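Local coordinates for protein N-(5'-phosphoribosyl)anthranilate isomerase (Pyrococcus furiosus, PDB 4AAJ) that catalyses the isomerisation of N-(5-phospho-beta-D-ribosyl)anthranilate to 1-(2-carboxyphenylamino)-1-deoxy-D-ribulose 5-phosphate, the third step from chorismate to tryptophan, at residues A[84-98]-A[110-122]. Residues are numbered along the deposited sequence; the frame is centred on the assembly and turned at random.
Sequences WAMAIERTGAQYIQV and LKKEFGVFVMKAF
Strand 95-98 runs nearly parallel to strand 117-122, their axes 4.6 Å apart, as neighbouring staves of a TIM barrel joined by a beta-alpha-beta crossover. Five backbone hydrogen bonds hold the register, from Phe117 N to Gln94 O (2.9 Å) through Met119 N to Ile96 O (2.8 Å) to Ala121 N on Val98 O. Helices 84-91 and 110-114, inclined at 36°, pack side by side outside the barrel. Each is followed by a glycine, Gly92 or Gly115, which takes the positive phi of the turn that leads toward the next strand.

Branched aliphatic side chains make up much of the layer between the helices and the outer face of the sheet. Ile96 and Val118 point the same way, CG1 lying 3.9 Å from CG2 of the valine. With its CG1 between backbone N and carbonyl carbon (chi1 72°), Ile96 extends CD1 to CD1 of Leu110 and over one face of the Trp84 indole. Leu110 crosses Trp84 at about a right angle, its CD1 against the tryptophan CB, while Ile88 and Val116 meet tip to tip through CG2 and CG1, 4.0 Å apart. Farther out, the Phe114 ring spans the helices: its CE2 touches the small Ala85 CB, and Glu89 OE2 comes in at the ring edge, where the carboxylate oxygen meets the weakly positive ring hydrogens.

On the opposite sheet face, Tyr95 and Phe117 meet obliquely at one end of the barrel, planes 43° apart, with Tyr95 CD2 against Phe117 CB. Beyond them the extended Gln97 and Met119, whose chain bends at its last torsion, lie side by side in the barrel interior; the glutamine's OE1 accepts a hydrogen bond from Lys24 NZ and also touches Met119 CE at 3.2 Å.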
loop_
_atom_site.group_PDB
_atom_site.type_symbol
_atom_site.label_atom_id
_atom_site.label_comp_id
_atom_site.label_asym_id
_atom_site.label_seq_id
_atom_site.Cartn_x
_atom_site.Cartn_y
_atom_site.Cartn_z
ATOM N N TRP A 84 -15.031 8.090 -3.835
ATOM C CA TRP A 84 -14.659 6.738 -3.377
ATOM C C TRP A 84 -15.757 5.728 -3.586
ATOM O O TRP A 84 -15.524 4.664 -4.169
ATOM C CB TRP A 84 -14.214 6.761 -1.922
ATOM C CG TRP A 84 -12.741 7.010 -1.792
ATOM C CD1 TRP A 84 -12.103 8.147 -1.302
ATOM C CD2 TRP A 84 -11.667 6.098 -2.182
ATOM N NE1 TRP A 84 -10.739 8.003 -1.351
ATOM C CE2 TRP A 84 -10.411 6.786 -1.872
ATOM C CE3 TRP A 84 -11.622 4.805 -2.720
ATOM C CZ2 TRP A 84 -9.174 6.198 -2.104
ATOM C CZ3 TRP A 84 -10.366 4.228 -2.945
ATOM C CH2 TRP A 84 -9.176 4.905 -2.650
ATOM N N ALA A 85 -16.963 6.064 -3.133
ATOM C CA ALA A 85 -18.135 5.189 -3.280
ATOM C C ALA A 85 -18.327 4.805 -4.737
ATOM O O ALA A 85 -18.446 3.634 -5.079
ATOM C CB ALA A 85 -19.381 5.874 -2.737
ATOM N N MET A 86 -18.319 5.804 -5.613
ATOM C CA MET A 86 -18.505 5.549 -7.026
ATOM C C MET A 86 -17.386 4.717 -7.637
ATOM O O MET A 86 -17.646 3.868 -8.473
ATOM C CB MET A 86 -18.731 6.863 -7.790
ATOM C CG MET A 86 -20.040 7.568 -7.428
ATOM S SD MET A 86 -21.473 6.488 -7.185
ATOM C CE MET A 86 -21.778 5.875 -8.845
ATOM N N ALA A 87 -16.140 4.942 -7.210
ATOM C CA ALA A 87 -15.031 4.146 -7.713
ATOM C C ALA A 87 -15.157 2.675 -7.303
ATOM O O ALA A 87 -14.870 1.780 -8.090
ATOM C CB ALA A 87 -13.693 4.714 -7.242
ATOM N N ILE A 88 -15.573 2.453 -6.066
ATOM C CA ILE A 88 -15.752 1.100 -5.531
ATOM C C ILE A 88 -16.851 0.377 -6.323
ATOM O O ILE A 88 -16.637 -0.750 -6.791
ATOM C CB ILE A 88 -16.061 1.138 -4.014
ATOM C CG1 ILE A 88 -14.845 1.651 -3.233
ATOM C CG2 ILE A 88 -16.456 -0.245 -3.488
ATOM C CD1 ILE A 88 -15.163 2.063 -1.808
ATOM N N GLU A 89 -17.984 1.055 -6.514
ATOM C CA GLU A 89 -19.125 0.508 -7.256
ATOM C C GLU A 89 -18.752 0.166 -8.689
ATOM O O GLU A 89 -19.077 -0.916 -9.204
ATOM C CB GLU A 89 -20.290 1.495 -7.240
ATOM C CG GLU A 89 -21.035 1.537 -5.922
ATOM C CD GLU A 89 -22.118 2.597 -5.877
ATOM O OE1 GLU A 89 -22.518 3.118 -6.947
ATOM O OE2 GLU A 89 -22.581 2.910 -4.763
ATOM N N ARG A 90 -18.036 1.088 -9.326
ATOM C CA ARG A 90 -17.632 0.924 -10.706
ATOM C C ARG A 90 -16.568 -0.163 -10.892
ATOM O O ARG A 90 -16.485 -0.739 -11.960
ATOM C CB ARG A 90 -17.184 2.275 -11.315
ATOM C CG ARG A 90 -18.319 3.276 -11.487
ATOM C CD ARG A 90 -17.823 4.717 -11.591
ATOM N NE ARG A 90 -18.912 5.702 -11.524
ATOM C CZ ARG A 90 -18.750 6.986 -11.207
ATOM N NH1 ARG A 90 -17.547 7.458 -10.906
ATOM N NH2 ARG A 90 -19.793 7.803 -11.167
ATOM N N THR A 91 -15.781 -0.481 -9.855
ATOM C CA THR A 91 -14.707 -1.470 -10.004
ATOM C C THR A 91 -14.916 -2.835 -9.330
ATOM O O THR A 91 -14.217 -3.790 -9.671
ATOM C CB THR A 91 -13.356 -0.964 -9.467
ATOM O OG1 THR A 91 -13.502 -0.645 -8.069
ATOM C CG2 THR A 91 -12.864 0.264 -10.260
ATOM N N GLY A 92 -15.833 -2.898 -8.368
ATOM C CA GLY A 92 -16.040 -4.102 -7.550
ATOM C C GLY A 92 -14.940 -4.338 -6.515
ATOM O O GLY A 92 -14.797 -5.448 -5.984
ATOM N N ALA A 93 -14.180 -3.293 -6.196
ATOM C CA ALA A 93 -13.057 -3.420 -5.257
ATOM C C ALA A 93 -13.547 -3.846 -3.877
ATOM O O ALA A 93 -14.596 -3.386 -3.412
ATOM C CB ALA A 93 -12.307 -2.088 -5.136
ATOM N N GLN A 94 -12.764 -4.696 -3.221
ATOM C CA GLN A 94 -13.061 -5.086 -1.833
ATOM C C GLN A 94 -12.005 -4.566 -0.860
ATOM O O GLN A 94 -12.158 -4.680 0.380
ATOM C CB GLN A 94 -13.172 -6.602 -1.733
ATOM C CG GLN A 94 -14.385 -7.159 -2.456
ATOM C CD GLN A 94 -14.418 -8.669 -2.414
ATOM O OE1 GLN A 94 -13.615 -9.329 -3.062
ATOM N NE2 GLN A 94 -15.344 -9.221 -1.643
ATOM N N TYR A 95 -10.955 -3.984 -1.436
ATOM C CA TYR A 95 -9.801 -3.460 -0.707
ATOM C C TYR A 95 -9.516 -2.098 -1.279
ATOM O O TYR A 95 -9.441 -1.958 -2.504
ATOM C CB TYR A 95 -8.562 -4.337 -0.933
ATOM C CG TYR A 95 -8.734 -5.745 -0.393
ATOM C CD1 TYR A 95 -9.350 -6.738 -1.159
ATOM C CD2 TYR A 95 -8.276 -6.070 0.885
ATOM C CE1 TYR A 95 -9.519 -8.031 -0.656
ATOM C CE2 TYR A 95 -8.442 -7.346 1.404
ATOM C CZ TYR A 95 -9.058 -8.319 0.628
ATOM O OH TYR A 95 -9.200 -9.589 1.146
ATOM N N ILE A 96 -9.351 -1.108 -0.410
ATOM C CA ILE A 96 -8.943 0.234 -0.864
ATOM C C ILE A 96 -7.733 0.751 -0.112
ATOM O O ILE A 96 -7.502 0.409 1.058
ATOM C CB ILE A 96 -10.096 1.261 -0.805
ATOM C CG1 ILE A 96 -10.457 1.650 0.643
ATOM C CG2 ILE A 96 -11.302 0.739 -1.579
ATOM C CD1 ILE A 96 -11.458 2.798 0.723
ATOM N N GLN A 97 -6.954 1.575 -0.802
ATOM C CA GLN A 97 -5.778 2.180 -0.209
ATOM C C GLN A 97 -5.929 3.672 -0.387
ATOM O O GLN A 97 -5.935 4.189 -1.508
ATOM C CB GLN A 97 -4.514 1.647 -0.849
ATOM C CG GLN A 97 -3.232 2.293 -0.343
ATOM C CD GLN A 97 -2.017 1.602 -0.908
ATOM O OE1 GLN A 97 -1.968 0.378 -0.972
ATOM N NE2 GLN A 97 -1.043 2.380 -1.339
ATOM N N VAL A 98 -6.116 4.354 0.736
ATOM C CA VAL A 98 -6.411 5.778 0.714
ATOM C C VAL A 98 -5.136 6.595 0.949
ATOM O O VAL A 98 -4.521 6.489 2.019
ATOM C CB VAL A 98 -7.472 6.128 1.780
ATOM C CG1 VAL A 98 -7.785 7.616 1.730
ATOM C CG2 VAL A 98 -8.746 5.302 1.574
ATOM N N LEU A 110 -17.461 4.317 4.380
ATOM C CA LEU A 110 -17.104 3.395 3.304
ATOM C C LEU A 110 -17.026 1.944 3.793
ATOM O O LEU A 110 -17.493 1.040 3.106
ATOM C CB LEU A 110 -15.788 3.794 2.617
ATOM C CG LEU A 110 -15.756 5.132 1.877
ATOM C CD1 LEU A 110 -14.321 5.433 1.469
ATOM C CD2 LEU A 110 -16.677 5.139 0.669
ATOM N N LYS A 111 -16.456 1.738 4.977
ATOM C CA LYS A 111 -16.396 0.395 5.576
ATOM C C LYS A 111 -17.779 -0.196 5.816
ATOM O O LYS A 111 -18.028 -1.344 5.470
ATOM C CB LYS A 111 -15.606 0.408 6.883
ATOM C CG LYS A 111 -14.104 0.528 6.698
ATOM C CD LYS A 111 -13.349 0.679 8.018
ATOM C CE LYS A 111 -13.594 -0.473 8.987
ATOM N NZ LYS A 111 -13.168 -1.810 8.482
ATOM N N LYS A 112 -18.678 0.601 6.388
ATOM C CA LYS A 112 -20.017 0.121 6.744
ATOM C C LYS A 112 -20.856 -0.159 5.509
ATOM O O LYS A 112 -21.398 -1.257 5.362
ATOM C CB LYS A 112 -20.739 1.104 7.673
ATOM C CG LYS A 112 -20.000 1.425 8.966
ATOM C CD LYS A 112 -19.605 0.172 9.740
ATOM C CE LYS A 112 -18.606 0.489 10.847
ATOM N NZ LYS A 112 -19.110 1.523 11.796
ATOM N N GLU A 113 -20.939 0.825 4.616
ATOM C CA GLU A 113 -21.771 0.720 3.420
ATOM C C GLU A 113 -21.279 -0.340 2.445
ATOM O O GLU A 113 -22.082 -1.045 1.835
ATOM C CB GLU A 113 -21.886 2.086 2.726
ATOM C CG GLU A 113 -22.733 2.093 1.461
ATOM C CD GLU A 113 -23.049 3.491 0.953
ATOM O OE1 GLU A 113 -22.585 4.481 1.558
ATOM O OE2 GLU A 113 -23.764 3.601 -0.063
ATOM N N PHE A 114 -19.961 -0.461 2.301
ATOM C CA PHE A 114 -19.390 -1.314 1.263
ATOM C C PHE A 114 -18.660 -2.557 1.779
ATOM O O PHE A 114 -18.371 -3.467 1.010
ATOM C CB PHE A 114 -18.475 -0.494 0.352
ATOM C CG PHE A 114 -19.203 0.556 -0.437
ATOM C CD1 PHE A 114 -20.019 0.197 -1.510
ATOM C CD2 PHE A 114 -19.097 1.894 -0.096
ATOM C CE1 PHE A 114 -20.702 1.164 -2.231
ATOM C CE2 PHE A 114 -19.766 2.865 -0.816
ATOM C CZ PHE A 114 -20.574 2.499 -1.884
ATOM N N GLY A 115 -18.355 -2.591 3.071
ATOM C CA GLY A 115 -17.604 -3.707 3.641
ATOM C C GLY A 115 -16.189 -3.833 3.099
ATOM O O GLY A 115 -15.600 -4.913 3.135
ATOM N N VAL A 116 -15.643 -2.733 2.580
ATOM C CA VAL A 116 -14.268 -2.727 2.088
ATOM C C VAL A 116 -13.257 -2.763 3.226
ATOM O O VAL A 116 -13.506 -2.219 4.308
ATOM C CB VAL A 116 -13.956 -1.520 1.168
ATOM C CG1 VAL A 116 -14.675 -1.657 -0.169
ATOM C CG2 VAL A 116 -14.294 -0.190 1.838
ATOM N N PHE A 117 -12.145 -3.446 2.984
ATOM C CA PHE A 117 -10.970 -3.383 3.849
ATOM C C PHE A 117 -10.198 -2.115 3.487
ATOM O O PHE A 117 -9.888 -1.901 2.322
ATOM C CB PHE A 117 -10.108 -4.613 3.595
ATOM C CG PHE A 117 -8.858 -4.689 4.435
ATOM C CD1 PHE A 117 -7.741 -3.902 4.139
ATOM C CD2 PHE A 117 -8.780 -5.595 5.495
ATOM C CE1 PHE A 117 -6.582 -3.984 4.897
ATOM C CE2 PHE A 117 -7.614 -5.690 6.255
ATOM C CZ PHE A 117 -6.517 -4.891 5.957
ATOM N N VAL A 118 -9.891 -1.290 4.482
ATOM C CA VAL A 118 -9.265 0.009 4.233
ATOM C C VAL A 118 -7.833 0.097 4.731
ATOM O O VAL A 118 -7.563 -0.028 5.941
ATOM C CB VAL A 118 -10.074 1.174 4.854
ATOM C CG1 VAL A 118 -9.402 2.510 4.529
ATOM C CG2 VAL A 118 -11.509 1.176 4.346
ATOM N N MET A 119 -6.909 0.341 3.803
ATOM C CA MET A 119 -5.555 0.664 4.193
ATOM C C MET A 119 -5.379 2.155 3.992
ATOM O O MET A 119 -5.698 2.684 2.922
ATOM C CB MET A 119 -4.527 -0.121 3.389
ATOM C CG MET A 119 -3.093 0.219 3.784
ATOM S SD MET A 119 -1.915 -1.111 3.497
ATOM C CE MET A 119 -2.131 -1.296 1.728
ATOM N N LYS A 120 -4.935 2.847 5.033
ATOM C CA LYS A 120 -4.672 4.279 4.902
ATOM C C LYS A 120 -3.180 4.556 4.957
ATOM O O LYS A 120 -2.459 3.976 5.776
ATOM C CB LYS A 120 -5.432 5.135 5.940
ATOM C CG LYS A 120 -5.029 6.611 5.823
ATOM C CD LYS A 120 -5.943 7.608 6.504
ATOM C CE LYS A 120 -5.196 8.927 6.685
ATOM N NZ LYS A 120 -5.243 9.815 5.489
ATOM N N ALA A 121 -2.728 5.439 4.071
ATOM C CA ALA A 121 -1.334 5.854 3.969
ATOM C C ALA A 121 -1.034 7.071 4.824
ATOM O O ALA A 121 -1.782 8.055 4.807
ATOM C CB ALA A 121 -0.986 6.162 2.519
ATOM N N PHE A 122 0.066 6.997 5.566
ATOM C CA PHE A 122 0.534 8.110 6.379
ATOM C C PHE A 122 1.984 8.408 6.002
ATOM O O PHE A 122 2.817 7.500 5.889
ATOM C CB PHE A 122 0.410 7.786 7.877
ATOM C CG PHE A 122 -1.012 7.629 8.361
ATOM C CD1 PHE A 122 -1.659 6.392 8.286
ATOM C CD2 PHE A 122 -1.702 8.706 8.916
ATOM C CE1 PHE A 122 -2.962 6.238 8.746
ATOM C CE2 PHE A 122 -3.005 8.558 9.377
ATOM C CZ PHE A 122 -3.640 7.320 9.288
#